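Local coordinates for hypothetical protein (Thermotoga maritima, PDB 2NZC) that is of uncharacterised function but probably acts as an ACT-like regulator of the iron-only hydrogenase system, at residues 17-20 / 21-25; 56-59 / 60-63. One frame throughout, in Å; residues are numbered along the deposited sequence.

Interaction 1 of 2, residues 17-20 / 21-25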
# COMPACT_ATOMS: atom_id res chain seq x y z
N ARG D 17 19.58 -6.03 -4.78
CA ARG D 17 20.80 -6.50 -4.11
C ARG D 17 20.97 -5.82 -2.74
O ARG D 17 20.23 -4.89 -2.39
CB ARG D 17 22.02 -6.30 -5.01
CG ARG D 17 22.40 -4.87 -5.29
CD ARG D 17 23.56 -4.83 -6.23
NE ARG D 17 23.98 -3.47 -6.52
CZ ARG D 17 23.55 -2.77 -7.57
NH1 ARG D 17 24.00 -1.53 -7.76
NH2 ARG D 17 22.68 -3.30 -8.42
N GLU D 18 21.93 -6.32 -1.96
CA GLU D 18 22.09 -5.92 -0.56
C GLU D 18 22.37 -4.42 -0.38
O GLU D 18 21.60 -3.72 0.29
CB GLU D 18 23.14 -6.78 0.16
CG GLU D 18 24.59 -6.41 -0.13
CD GLU D 18 25.53 -6.74 1.05
OE1 GLU D 18 25.21 -7.68 1.81
OE2 GLU D 18 26.59 -6.07 1.20
N LYS D 19 23.46 -3.95 -1.00
CA LYS D 19 23.94 -2.57 -0.89
C LYS D 19 22.87 -1.54 -1.27
O LYS D 19 22.56 -0.65 -0.48
CB LYS D 19 25.18 -2.38 -1.76
CG LYS D 19 26.00 -1.13 -1.46
CD LYS D 19 27.34 -1.22 -2.19
CE LYS D 19 28.31 -0.12 -1.79
NZ LYS D 19 27.91 1.23 -2.32
N ALA D 20 22.33 -1.69 -2.49
CA ALA D 20 21.33 -0.75 -3.01
C ALA D 20 20.15 -0.63 -2.06
O ALA D 20 19.73 0.46 -1.71
CB ALA D 20 20.87 -1.16 -4.39
N TYR D 21 19.63 -1.76 -1.61
CA TYR D 21 18.51 -1.71 -0.70
C TYR D 21 18.87 -1.07 0.65
O TYR D 21 18.10 -0.30 1.18
CB TYR D 21 17.81 -3.08 -0.56
CG TYR D 21 16.38 -2.93 -0.10
CD1 TYR D 21 15.78 -1.67 -0.04
CD2 TYR D 21 15.60 -4.04 0.24
CE1 TYR D 21 14.46 -1.50 0.37
CE2 TYR D 21 14.28 -3.87 0.66
CZ TYR D 21 13.73 -2.60 0.73
OH TYR D 21 12.43 -2.42 1.12
N ARG D 22 20.06 -1.38 1.17
CA ARG D 22 20.54 -0.82 2.43
C ARG D 22 20.62 0.71 2.38
O ARG D 22 20.10 1.38 3.27
CB ARG D 22 21.89 -1.44 2.81
CG ARG D 22 22.53 -0.88 4.09
CD ARG D 22 23.74 -1.69 4.56
NE ARG D 22 24.83 -1.71 3.57
CZ ARG D 22 25.33 -2.81 3.01
NH1 ARG D 22 26.31 -2.71 2.12
NH2 ARG D 22 24.86 -4.02 3.33
N GLN D 23 21.22 1.24 1.33
CA GLN D 23 21.37 2.69 1.16
C GLN D 23 20.03 3.41 1.00
O GLN D 23 19.85 4.46 1.59
CB GLN D 23 22.26 3.02 -0.02
CG GLN D 23 23.72 2.68 0.16
CD GLN D 23 24.40 2.56 -1.17
OE1 GLN D 23 23.85 1.93 -2.08
NE2 GLN D 23 25.56 3.18 -1.31
N VAL D 24 19.12 2.87 0.20
CA VAL D 24 17.78 3.45 0.08
C VAL D 24 17.09 3.48 1.45
O VAL D 24 16.52 4.51 1.84
CB VAL D 24 16.88 2.71 -0.98
CG1 VAL D 24 15.44 3.22 -0.96
CG2 VAL D 24 17.46 2.87 -2.37
N ASN D 25 17.15 2.36 2.18
CA ASN D 25 16.55 2.28 3.51
C ASN D 25 17.14 3.26 4.52
O ASN D 25 16.41 3.84 5.31
CB ASN D 25 16.62 0.86 4.08
CG ASN D 25 15.62 -0.06 3.46
OD1 ASN D 25 14.51 0.35 3.11
ND2 ASN D 25 16.01 -1.33 3.30

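Interaction 2 of 2, residues 56-59 / 60-63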
# COMPACT_ATOMS: atom_id res chain seq x y z
N LYS D 56 4.60 14.88 2.40
CA LYS D 56 4.16 16.27 2.44
C LYS D 56 5.32 17.05 3.03
O LYS D 56 5.64 16.91 4.20
CB LYS D 56 2.90 16.44 3.26
CG LYS D 56 2.28 17.85 3.10
CD LYS D 56 1.11 18.05 4.03
CE LYS D 56 0.62 19.48 3.97
NZ LYS D 56 -0.05 19.83 5.25
N THR D 57 5.98 17.86 2.20
CA THR D 57 7.23 18.44 2.65
C THR D 57 7.58 19.72 1.90
O THR D 57 6.80 20.22 1.09
CB THR D 57 8.39 17.40 2.62
OG1 THR D 57 9.46 17.89 3.43
CG2 THR D 57 8.88 17.16 1.22
N ASP D 58 8.75 20.28 2.18
CA ASP D 58 9.06 21.56 1.56
C ASP D 58 10.05 21.36 0.41
O ASP D 58 10.43 20.22 0.09
CB ASP D 58 9.52 22.59 2.60
CG ASP D 58 10.69 22.12 3.40
OD1 ASP D 58 11.29 21.11 3.02
OD2 ASP D 58 11.04 22.79 4.40
N ASN D 59 10.42 22.45 -0.25
CA ASN D 59 11.28 22.37 -1.41
C ASN D 59 12.66 21.85 -1.09
O ASN D 59 13.18 21.00 -1.82
CB ASN D 59 11.39 23.75 -2.07
CG ASN D 59 10.44 23.90 -3.23
OD1 ASN D 59 9.30 23.41 -3.19
ND2 ASN D 59 10.91 24.58 -4.29
N ASP D 60 13.26 22.38 -0.02
CA ASP D 60 14.59 21.97 0.46
C ASP D 60 14.62 20.45 0.64
O ASP D 60 15.57 19.79 0.26
CB ASP D 60 14.97 22.60 1.82
CG ASP D 60 15.11 24.08 1.78
OD1 ASP D 60 15.25 24.66 0.68
OD2 ASP D 60 15.12 24.70 2.86
N THR D 61 13.56 19.91 1.21
CA THR D 61 13.54 18.53 1.63
C THR D 61 13.35 17.55 0.45
O THR D 61 14.12 16.61 0.32
CB THR D 61 12.46 18.28 2.72
OG1 THR D 61 12.70 19.19 3.82
CG2 THR D 61 12.54 16.87 3.24
N ILE D 62 12.36 17.78 -0.40
CA ILE D 62 12.15 16.89 -1.57
C ILE D 62 13.40 16.86 -2.48
O ILE D 62 13.82 15.79 -2.95
CB ILE D 62 10.83 17.26 -2.34
CG1 ILE D 62 10.34 16.10 -3.20
CG2 ILE D 62 10.96 18.57 -3.13
CD1 ILE D 62 9.90 14.91 -2.34
N GLY D 63 14.01 18.01 -2.66
CA GLY D 63 15.25 18.18 -3.44
C GLY D 63 16.43 17.42 -2.87
O GLY D 63 17.17 16.77 -3.61

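Interaction 1 of 2, residues 17-20 / 21-25
Glu18 and Arg22, one turn apart at the start of helix 18-30, run side by side and join in a loose salt bridge. Glu18 OE2 sits at the edge of the guanidinium, between its two terminal nitrogens, 3.4 Å from Arg22 NH2 and 3.5 Å from Arg22 NH1; both hydrogen bonds are weak. The carboxylate plane stands 87° to the guanidinium, so one oxygen is shared by a fork instead of two oxygens pairing with two nitrogens. Arg22 leaves the helix with CG opposite the backbone N, then bends at chi3 (61°), which folds the guanidinium back over Lys19, whose CA lies 3.8 Å above one face, toward its rim. Beneath these side chains the backbone closes its first turns: Arg22 N bonds to Glu18 O at 2.9 Å, and Gln23 N to Lys19 O. Arg17, the N-cap residue, gives its carbonyl to Tyr21 N, while its guanidinium turns to Glu15. Ala20 and Val24 are both buried, and their apolar side chains suit that side of the helix; Val24 CG2 lies 3.4 Å from Ala20 O, and its side chain also meets Ile72. The long, exposed ion pair probably brings only a modest electrostatic gain, to which a negative Glu18 near the helix N-terminus probably adds by favourable interaction with the helix dipole.

Interaction 2 of 2, residues 56-59 / 60-63
Asp58 OD1 is gripped twice by Thr61, by its hydroxyl and by its backbone N-H. Thr61 OG1 donates over a very short 2.5 Å to Asp58 OD1, arriving on the syn side of the carboxylate and 17° out of its plane. Thr61 N reaches the same Asp58 OD1 at 3.1 Å from the anti side, more steeply tilted and with a bent N-H...O angle of 140°. This second bond is the capping interaction of an N-cap aspartate: a short acidic side chain can curl forward to a first-turn amide that has no carbonyl partner a full turn back within the helix, and that here also makes a weak bond to Asp58 O. The torsion chi1 of 56° places Asp58 CG between its own N and carbonyl carbon, carrying OD1 over the helix end. Asp58 also serves through its backbone, for Ile62 N meets Asp58 O at 3.1 Å in a nearly straight bond, and Gly63 N follows with Asn59 O.

Beside the cap, Thr57 and Thr61 pack closely. Thr57 OG1 lies 3.1 Å from Thr61 CB, while its own hydrogen bond is to Asp34 OD2; the methyl Thr57 CG2 comes within 4.1 Å of Ile62 CB. Asp58 OD2 and Asp60 OD2 are 4.8 Å apart, a proximity of like charges that the positive end of the helix dipole probably eases.

Here the chain passes from strand 48-57, through the cap, into helix 59-69. Thr57 pairs through its backbone with Arg6, and Lys56 reaches Glu45 of a second subunit in a salt bridge. Ile62, apolar and buried, packs down on Tyr8 and Leu10 of strand 6-15, while Thr61 touches Phe31 in the loop that follows helix 18-30.

In the fold
Interactions 1 and 2 mark the beginnings of the two helices of a ferredoxin-like fold, strands and helices following as βαββαβ with sheet order 2-3-1-4, as expected of an ACT-like domain. Their centres are 22 Å apart, on opposite sides of the chain's centre, and their nearest atoms stay about 12 Å from each other, so they do not touch; Thr61 of interaction 2 instead meets Phe31, just beyond the far end of the helix that interaction 1 begins. One helix start is capped by a side chain; at the other the N-cap side chain engages a residue before the helix. A bound acetic acid, probably from the crystallisation liquor, lies about 4 Å from the Tyr21 side chain; it may mark a pocket.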